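Local coordinates for lipase (Photobacterium sp. M37, PDB 2ORY), which is a cold-adapted lipase of the alpha/beta hydrolase fold that hydrolyses triacylglycerols, probably through a serine nucleophile, at residues 70-75 against 88-93; 11-16 against 169-174. One frame throughout, in Å; residues are numbered along the deposited sequence.

Contact 1 (70-75 against 88-93); sequences DAMMYV and AIRGTN
With CG held between its backbone N and carbonyl carbon (chi1 66°), Tyr74 swings its ring across to Ala88, where CE2 lies 3.4 Å from Ala88 CB. The two residues belong to an antiparallel beta hairpin, strands 66-78 and 84-90 of the central alpha/beta hydrolase sheet. On the same face Arg90 leaves the backbone extended and then bends at chi3 (85°), laying its guanidinium plane over Met72, so that Met72 CB sits over one face of the group, toward its rim, 3.6 Å from Arg90 NE. That NE is buried here without a hydrogen-bonding partner, whereas NH1 makes a weak bond to Ser16 O. On the other face, Met73 and Ile89 run side by side toward helix 175-189, with Met73 SD 3.7 Å from Ile89 CG1. The backbones pair through two hydrogen-bonded pairs, Met72 with Arg90 and Tyr74 with Ala88, the first closed by Arg90 N to Met72 O at 2.8 Å and by Met72 N to Arg90 O. Past Arg90 the strand gives way to a loop, and water takes over the joining. One water donates to Asp70 O and to Thr92 OG1, which also bonds to Phe68 O. A second accepts from Asn93 N at 2.8 Å and reaches Asp70 OD2 weakly at 3.3 Å.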
ATOM      1  N   ASP A  70      -4.794 -10.451  -5.780  1.00 24.04           N
ATOM      2  CA  ASP A  70      -5.672 -10.351  -4.624  1.00 25.91           C
ATOM      3  C   ASP A  70      -5.669  -8.912  -4.132  1.00 23.56           C
ATOM      4  O   ASP A  70      -4.689  -8.190  -4.311  1.00 17.50           O
ATOM      5  CB  ASP A  70      -5.189 -11.264  -3.493  1.00 23.96           C
ATOM      6  CG  ASP A  70      -5.629 -12.710  -3.671  1.00 26.79           C
ATOM      7  OD1 ASP A  70      -6.604 -12.960  -4.403  1.00 30.11           O
ATOM      8  OD2 ASP A  70      -5.008 -13.597  -3.057  1.00 34.54           O
ATOM      9  N   ALA A  71      -6.764  -8.487  -3.522  1.00 23.59           N
ATOM     10  CA  ALA A  71      -6.829  -7.124  -2.997  1.00 28.27           C
ATOM     11  C   ALA A  71      -7.911  -7.026  -1.945  1.00 28.91           C
ATOM     12  O   ALA A  71      -8.843  -7.836  -1.928  1.00 27.82           O
ATOM     13  CB  ALA A  71      -7.106  -6.153  -4.109  1.00 29.57           C
ATOM     14  N   MET A  72      -7.780  -6.035  -1.069  1.00 28.22           N
ATOM     15  CA  MET A  72      -8.755  -5.818  -0.004  1.00 27.87           C
ATOM     16  C   MET A  72      -8.749  -4.365   0.446  1.00 27.15           C
ATOM     17  O   MET A  72      -7.694  -3.735   0.519  1.00 22.41           O
ATOM     18  CB  MET A  72      -8.451  -6.706   1.207  1.00 25.90           C
ATOM     19  CG  MET A  72      -9.551  -6.686   2.287  1.00 31.26           C
ATOM     20  SD  MET A  72      -9.487  -5.274   3.467  1.00 34.07           S
ATOM     21  CE  MET A  72      -8.601  -6.002   4.791  1.00 26.76           C
ATOM     22  N   MET A  73      -9.934  -3.833   0.736  1.00 26.07           N
ATOM     23  CA  MET A  73     -10.042  -2.463   1.212  1.00 27.87           C
ATOM     24  C   MET A  73     -11.169  -2.364   2.229  1.00 31.14           C
ATOM     25  O   MET A  73     -12.195  -3.048   2.099  1.00 30.86           O
ATOM     26  CB  MET A  73     -10.298  -1.497   0.041  1.00 29.33           C
ATOM     27  CG  MET A  73     -10.502  -0.023   0.448  1.00 16.95           C
ATOM     28  SD  MET A  73     -10.449   1.037  -0.971  1.00 20.35           S
ATOM     29  CE  MET A  73     -11.947   0.486  -1.854  1.00 17.53           C
ATOM     30  N   TYR A  74     -10.945  -1.560   3.265  1.00 26.45           N
ATOM     31  CA  TYR A  74     -11.955  -1.314   4.290  1.00 25.16           C
ATOM     32  C   TYR A  74     -11.783   0.122   4.789  1.00 28.08           C
ATOM     33  O   TYR A  74     -10.774   0.789   4.488  1.00 20.33           O
ATOM     34  CB  TYR A  74     -11.851  -2.324   5.455  1.00 27.79           C
ATOM     35  CG  TYR A  74     -10.591  -2.251   6.299  1.00 28.59           C
ATOM     36  CD1 TYR A  74     -10.606  -1.665   7.553  1.00 32.62           C
ATOM     37  CD2 TYR A  74      -9.374  -2.730   5.818  1.00 30.27           C
ATOM     38  CE1 TYR A  74      -9.437  -1.548   8.310  1.00 35.83           C
ATOM     39  CE2 TYR A  74      -8.195  -2.613   6.562  1.00 30.53           C
ATOM     40  CZ  TYR A  74      -8.235  -2.017   7.806  1.00 34.29           C
ATOM     41  OH  TYR A  74      -7.075  -1.837   8.523  1.00 31.36           O
ATOM     42  N   VAL A  75     -12.792   0.603   5.511  1.00 29.04           N
ATOM     43  CA  VAL A  75     -12.775   1.947   6.077  1.00 32.31           C
ATOM     44  C   VAL A  75     -13.071   1.891   7.585  1.00 30.60           C
ATOM     45  O   VAL A  75     -14.062   1.293   8.001  1.00 30.30           O
ATOM     46  CB  VAL A  75     -13.834   2.846   5.399  1.00 32.71           C
ATOM     47  CG1 VAL A  75     -13.703   4.267   5.908  1.00 35.29           C
ATOM     48  CG2 VAL A  75     -13.680   2.797   3.883  1.00 27.48           C
ATOM     49  N   ALA A  88      -8.031   1.824   4.451  1.00 24.75           N
ATOM     50  CA  ALA A  88      -6.820   1.001   4.391  1.00 27.04           C
ATOM     51  C   ALA A  88      -6.910   0.033   3.207  1.00 29.61           C
ATOM     52  O   ALA A  88      -7.970  -0.535   2.932  1.00 26.30           O
ATOM     53  CB  ALA A  88      -6.631   0.238   5.711  1.00 28.76           C
ATOM     54  N   ILE A  89      -5.791  -0.143   2.506  1.00 28.48           N
ATOM     55  CA  ILE A  89      -5.753  -0.981   1.318  1.00 24.93           C
ATOM     56  C   ILE A  89      -4.656  -2.031   1.380  1.00 28.51           C
ATOM     57  O   ILE A  89      -3.544  -1.770   1.832  1.00 29.95           O
ATOM     58  CB  ILE A  89      -5.577  -0.080   0.058  1.00 29.57           C
ATOM     59  CG1 ILE A  89      -6.859   0.761  -0.126  1.00 30.78           C
ATOM     60  CG2 ILE A  89      -5.229  -0.926  -1.191  1.00 28.76           C
ATOM     61  CD1 ILE A  89      -6.749   1.908  -1.096  1.00 26.66           C
ATOM     62  N   ARG A  90      -4.987  -3.225   0.905  1.00 25.78           N
ATOM     63  CA  ARG A  90      -4.067  -4.360   0.894  1.00 26.12           C
ATOM     64  C   ARG A  90      -4.054  -4.941  -0.513  1.00 27.24           C
ATOM     65  O   ARG A  90      -5.060  -4.866  -1.221  1.00 22.45           O
ATOM     66  CB  ARG A  90      -4.586  -5.435   1.864  1.00 32.89           C
ATOM     67  CG  ARG A  90      -3.762  -6.700   1.952  1.00 33.70           C
ATOM     68  CD  ARG A  90      -4.517  -7.837   2.634  1.00 24.94           C
ATOM     69  NE  ARG A  90      -5.357  -8.558   1.687  1.00 40.88           N
ATOM     70  CZ  ARG A  90      -6.137  -9.581   2.008  1.00 42.40           C
ATOM     71  NH1 ARG A  90      -6.188 -10.013   3.261  1.00 51.05           N
ATOM     72  NH2 ARG A  90      -6.882 -10.161   1.083  1.00 52.50           N
ATOM     73  N   GLY A  91      -2.911  -5.502  -0.902  1.00 26.54           N
ATOM     74  CA  GLY A  91      -2.756  -6.158  -2.188  1.00 21.24           C
ATOM     75  C   GLY A  91      -2.514  -7.631  -1.871  1.00 23.72           C
ATOM     76  O   GLY A  91      -3.073  -8.138  -0.908  1.00 22.03           O
ATOM     77  N   THR A  92      -1.663  -8.307  -2.642  1.00 20.21           N
ATOM     78  CA  THR A  92      -1.347  -9.727  -2.437  1.00 22.76           C
ATOM     79  C   THR A  92      -0.348  -9.930  -1.299  1.00 25.34           C
ATOM     80  O   THR A  92       0.268  -8.975  -0.834  1.00 23.08           O
ATOM     81  CB  THR A  92      -0.713 -10.294  -3.694  1.00 24.94           C
ATOM     82  OG1 THR A  92      -1.422  -9.786  -4.816  1.00 42.86           O
ATOM     83  CG2 THR A  92      -0.792 -11.781  -3.734  1.00 16.26           C
ATOM     84  N   ASN A  93      -0.201 -11.174  -0.853  1.00 21.77           N
ATOM     85  CA  ASN A  93       0.749 -11.504   0.202  1.00 23.67           C
ATOM     86  C   ASN A  93       2.068 -10.897  -0.248  1.00 22.59           C
ATOM     87  O   ASN A  93       2.672 -11.343  -1.232  1.00 23.57           O
ATOM     88  CB  ASN A  93       0.895 -13.009   0.318  1.00 27.07           C
ATOM     89  CG  ASN A  93       1.781 -13.416   1.464  1.00 31.67           C
ATOM     90  OD1 ASN A  93       2.437 -12.580   2.093  1.00 32.03           O
ATOM     91  ND2 ASN A  93       1.812 -14.717   1.746  1.00 31.47           N
TER
HETATM   92  O   HOH W   1      -2.538  -7.813  -5.759  1.00 19.38           O
HETATM   93  O   HOH W   2      -2.242 -13.090  -1.257  1.00 36.46           O

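Contact 2 (11-16 against 169-174); sequences AFSYMS and CVTGHS
Aromatic packing joins Tyr14, on helix 5-15, to His173, which immediately precedes Ser174 in what is probably the nucleophile elbow (GxSxG) of this alpha/beta hydrolase. The pair is T-shaped: the edge of Tyr14 is turned to the face of His173, with planes at 62° and centroids 5.0 Å apart. Tyr14 CE1 comes in over the rim of the imidazole, 3.7 Å from His173 CD2. His173 offers that face because its CG stands anti to the backbone N (chi1 173°), directing the ring toward the helix. Apolar contact is slighter, chiefly Ser13 CB against His173 CB at 4.1 Å and Phe12 CB against Thr171 CG2 at 4.2 Å. Among the polar groups, Ser13 OG lies 3.0 Å from Thr171 OG1; Ser13 OG is bonded to Met9 O and Thr171 OG1 to Ile204 O. One water supplies the backbone link, donating to Ser13 O at 3.0 Å and accepting from His173 N at 2.9 Å. The short helix and strand axes approach to 7.0 Å and cross at -55°. His173 is further tied through NE2 to His312 O and through ND1 to Tyr17 OH. Bonding to a carbonyl suggests that NE2 carries a proton; with both nitrogens bonded and Tyr14 against one face, the imidazole is probably fixed in its rotation, right beside Ser174.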
ATOM      1  N   ALA A  11      -0.242   0.462  11.736  1.00 26.47           N
ATOM      2  CA  ALA A  11      -1.076  -0.526  12.405  1.00 23.18           C
ATOM      3  C   ALA A  11      -2.283  -0.907  11.552  1.00 25.21           C
ATOM      4  O   ALA A  11      -2.665  -2.073  11.485  1.00 25.09           O
ATOM      5  CB  ALA A  11      -1.542   0.019  13.768  1.00 25.37           C
ATOM      6  N   PHE A  12      -2.901   0.077  10.914  1.00 23.88           N
ATOM      7  CA  PHE A  12      -4.057  -0.198  10.070  1.00 26.03           C
ATOM      8  C   PHE A  12      -3.624  -0.892   8.791  1.00 25.47           C
ATOM      9  O   PHE A  12      -4.326  -1.760   8.281  1.00 24.23           O
ATOM     10  CB  PHE A  12      -4.785   1.095   9.710  1.00 27.25           C
ATOM     11  CG  PHE A  12      -5.607   1.659  10.830  1.00 31.00           C
ATOM     12  CD1 PHE A  12      -5.328   2.925  11.351  1.00 26.64           C
ATOM     13  CD2 PHE A  12      -6.684   0.939  11.341  1.00 21.65           C
ATOM     14  CE1 PHE A  12      -6.113   3.464  12.359  1.00 24.72           C
ATOM     15  CE2 PHE A  12      -7.473   1.468  12.350  1.00 27.98           C
ATOM     16  CZ  PHE A  12      -7.191   2.737  12.861  1.00 30.57           C
ATOM     17  N   SER A  13      -2.462  -0.504   8.276  1.00 24.91           N
ATOM     18  CA  SER A  13      -1.956  -1.106   7.057  1.00 22.16           C
ATOM     19  C   SER A  13      -1.669  -2.577   7.300  1.00 24.50           C
ATOM     20  O   SER A  13      -1.942  -3.415   6.439  1.00 23.42           O
ATOM     21  CB  SER A  13      -0.682  -0.406   6.587  1.00 21.42           C
ATOM     22  OG  SER A  13      -0.974   0.853   6.001  1.00 22.45           O
ATOM     23  N   TYR A  14      -1.130  -2.896   8.475  1.00 22.92           N
ATOM     24  CA  TYR A  14      -0.803  -4.290   8.789  1.00 24.05           C
ATOM     25  C   TYR A  14      -1.989  -5.147   9.198  1.00 27.49           C
ATOM     26  O   TYR A  14      -2.006  -6.356   8.938  1.00 29.22           O
ATOM     27  CB  TYR A  14       0.309  -4.371   9.840  1.00 17.91           C
ATOM     28  CG  TYR A  14       1.690  -4.312   9.200  1.00 23.90           C
ATOM     29  CD1 TYR A  14       2.054  -3.228   8.395  1.00 22.80           C
ATOM     30  CD2 TYR A  14       2.612  -5.352   9.357  1.00 15.38           C
ATOM     31  CE1 TYR A  14       3.294  -3.175   7.756  1.00 22.41           C
ATOM     32  CE2 TYR A  14       3.873  -5.313   8.724  1.00 19.95           C
ATOM     33  CZ  TYR A  14       4.203  -4.217   7.920  1.00 26.85           C
ATOM     34  OH  TYR A  14       5.424  -4.146   7.271  1.00 21.52           O
ATOM     35  N   MET A  15      -2.990  -4.524   9.807  1.00 26.66           N
ATOM     36  CA  MET A  15      -4.197  -5.244  10.201  1.00 29.06           C
ATOM     37  C   MET A  15      -4.908  -5.704   8.924  1.00 29.94           C
ATOM     38  O   MET A  15      -5.685  -6.654   8.946  1.00 27.01           O
ATOM     39  CB  MET A  15      -5.119  -4.323  11.009  1.00 28.81           C
ATOM     40  CG  MET A  15      -6.322  -5.036  11.638  1.00 33.17           C
ATOM     41  SD  MET A  15      -7.335  -3.920  12.651  1.00 35.11           S
ATOM     42  CE  MET A  15      -8.313  -3.136  11.419  1.00 32.09           C
ATOM     43  N   SER A  16      -4.632  -5.012   7.817  1.00 27.79           N
ATOM     44  CA  SER A  16      -5.206  -5.333   6.515  1.00 26.88           C
ATOM     45  C   SER A  16      -4.814  -6.727   6.056  1.00 26.25           C
ATOM     46  O   SER A  16      -5.536  -7.370   5.294  1.00 27.87           O
ATOM     47  CB  SER A  16      -4.703  -4.349   5.465  1.00 23.75           C
ATOM     48  OG  SER A  16      -4.937  -3.026   5.875  1.00 36.36           O
ATOM     49  N   CYS A 169      -7.817   9.691   5.882  1.00 24.20           N
ATOM     50  CA  CYS A 169      -6.425   9.337   5.631  1.00 24.44           C
ATOM     51  C   CYS A 169      -6.464   7.992   4.880  1.00 22.83           C
ATOM     52  O   CYS A 169      -7.133   7.051   5.306  1.00 21.27           O
ATOM     53  CB  CYS A 169      -5.637   9.173   6.935  1.00 27.13           C
ATOM     54  SG  CYS A 169      -3.863   8.922   6.637  1.00 28.77           S
ATOM     55  N   VAL A 170      -5.783   7.906   3.743  1.00 25.74           N
ATOM     56  CA  VAL A 170      -5.762   6.661   2.979  1.00 20.47           C
ATOM     57  C   VAL A 170      -4.382   6.065   3.179  1.00 23.17           C
ATOM     58  O   VAL A 170      -3.375   6.704   2.877  1.00 25.46           O
ATOM     59  CB  VAL A 170      -6.000   6.913   1.470  1.00 23.73           C
ATOM     60  CG1 VAL A 170      -6.244   5.572   0.760  1.00 19.19           C
ATOM     61  CG2 VAL A 170      -7.172   7.909   1.273  1.00  8.32           C
ATOM     62  N   THR A 171      -4.333   4.845   3.703  1.00 22.40           N
ATOM     63  CA  THR A 171      -3.058   4.189   3.958  1.00 20.01           C
ATOM     64  C   THR A 171      -3.005   2.758   3.404  1.00 21.87           C
ATOM     65  O   THR A 171      -4.031   2.158   3.061  1.00 22.12           O
ATOM     66  CB  THR A 171      -2.766   4.179   5.473  1.00 17.05           C
ATOM     67  OG1 THR A 171      -1.414   3.800   5.699  1.00 18.07           O
ATOM     68  CG2 THR A 171      -3.671   3.188   6.186  1.00 25.56           C
ATOM     69  N   GLY A 172      -1.792   2.221   3.312  1.00 22.84           N
ATOM     70  CA  GLY A 172      -1.615   0.881   2.796  1.00 20.40           C
ATOM     71  C   GLY A 172      -0.141   0.565   2.692  1.00 21.92           C
ATOM     72  O   GLY A 172       0.685   1.478   2.610  1.00 19.55           O
ATOM     73  N   HIS A 173       0.178  -0.728   2.695  1.00 20.23           N
ATOM     74  CA  HIS A 173       1.551  -1.239   2.619  1.00 22.02           C
ATOM     75  C   HIS A 173       1.777  -2.091   1.365  1.00 20.15           C
ATOM     76  O   HIS A 173       0.863  -2.760   0.900  1.00 24.59           O
ATOM     77  CB  HIS A 173       1.839  -2.073   3.886  1.00 17.04           C
ATOM     78  CG  HIS A 173       3.147  -2.800   3.869  1.00 23.81           C
ATOM     79  ND1 HIS A 173       3.288  -4.084   3.375  1.00 28.19           N
ATOM     80  CD2 HIS A 173       4.380  -2.429   4.297  1.00 19.94           C
ATOM     81  CE1 HIS A 173       4.545  -4.466   3.496  1.00 23.95           C
ATOM     82  NE2 HIS A 173       5.231  -3.478   4.052  1.00 29.11           N
ATOM     83  N   SER A 174       2.995  -2.067   0.830  1.00 21.26           N
ATOM     84  CA  SER A 174       3.344  -2.868  -0.349  1.00 21.52           C
ATOM     85  C   SER A 174       2.534  -2.377  -1.559  1.00 23.84           C
ATOM     86  O   SER A 174       2.518  -1.186  -1.845  1.00 19.44           O
ATOM     87  CB  SER A 174       3.059  -4.355  -0.055  1.00 17.86           C
ATOM     88  OG  SER A 174       3.615  -5.220  -1.034  1.00 22.21           O
TER
HETATM   89  O   HOH W   3      -1.941  -2.479   3.630  1.00 21.45           O

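Overall arrangement
Contacts 1 and 2 have centres about 8 Å apart and meet across neighbouring parallel strands 84-90 and 166-173, where Ile89 N lies 3.0 Å from Thr171 O in a probable hydrogen bond. Segment 11-16 bridges them over the sheet: Tyr74 OH of contact 1 is hydrogen-bonded to Phe12 O of contact 2 at 2.8 Å, and Tyr74 CE2 lies 3.4 Å from Ser16 OG. Along the chain, 70-75 and 88-93 fall inside the long loop closed by 11-16 and 169-174. Contact 2 contains the probable nucleophile, Ser174, whose OG is bonded to His312 NE2 in a triad probably completed by Asp236; contact 1 adjoins it through Ile89, whose side chain touches the probable elbow.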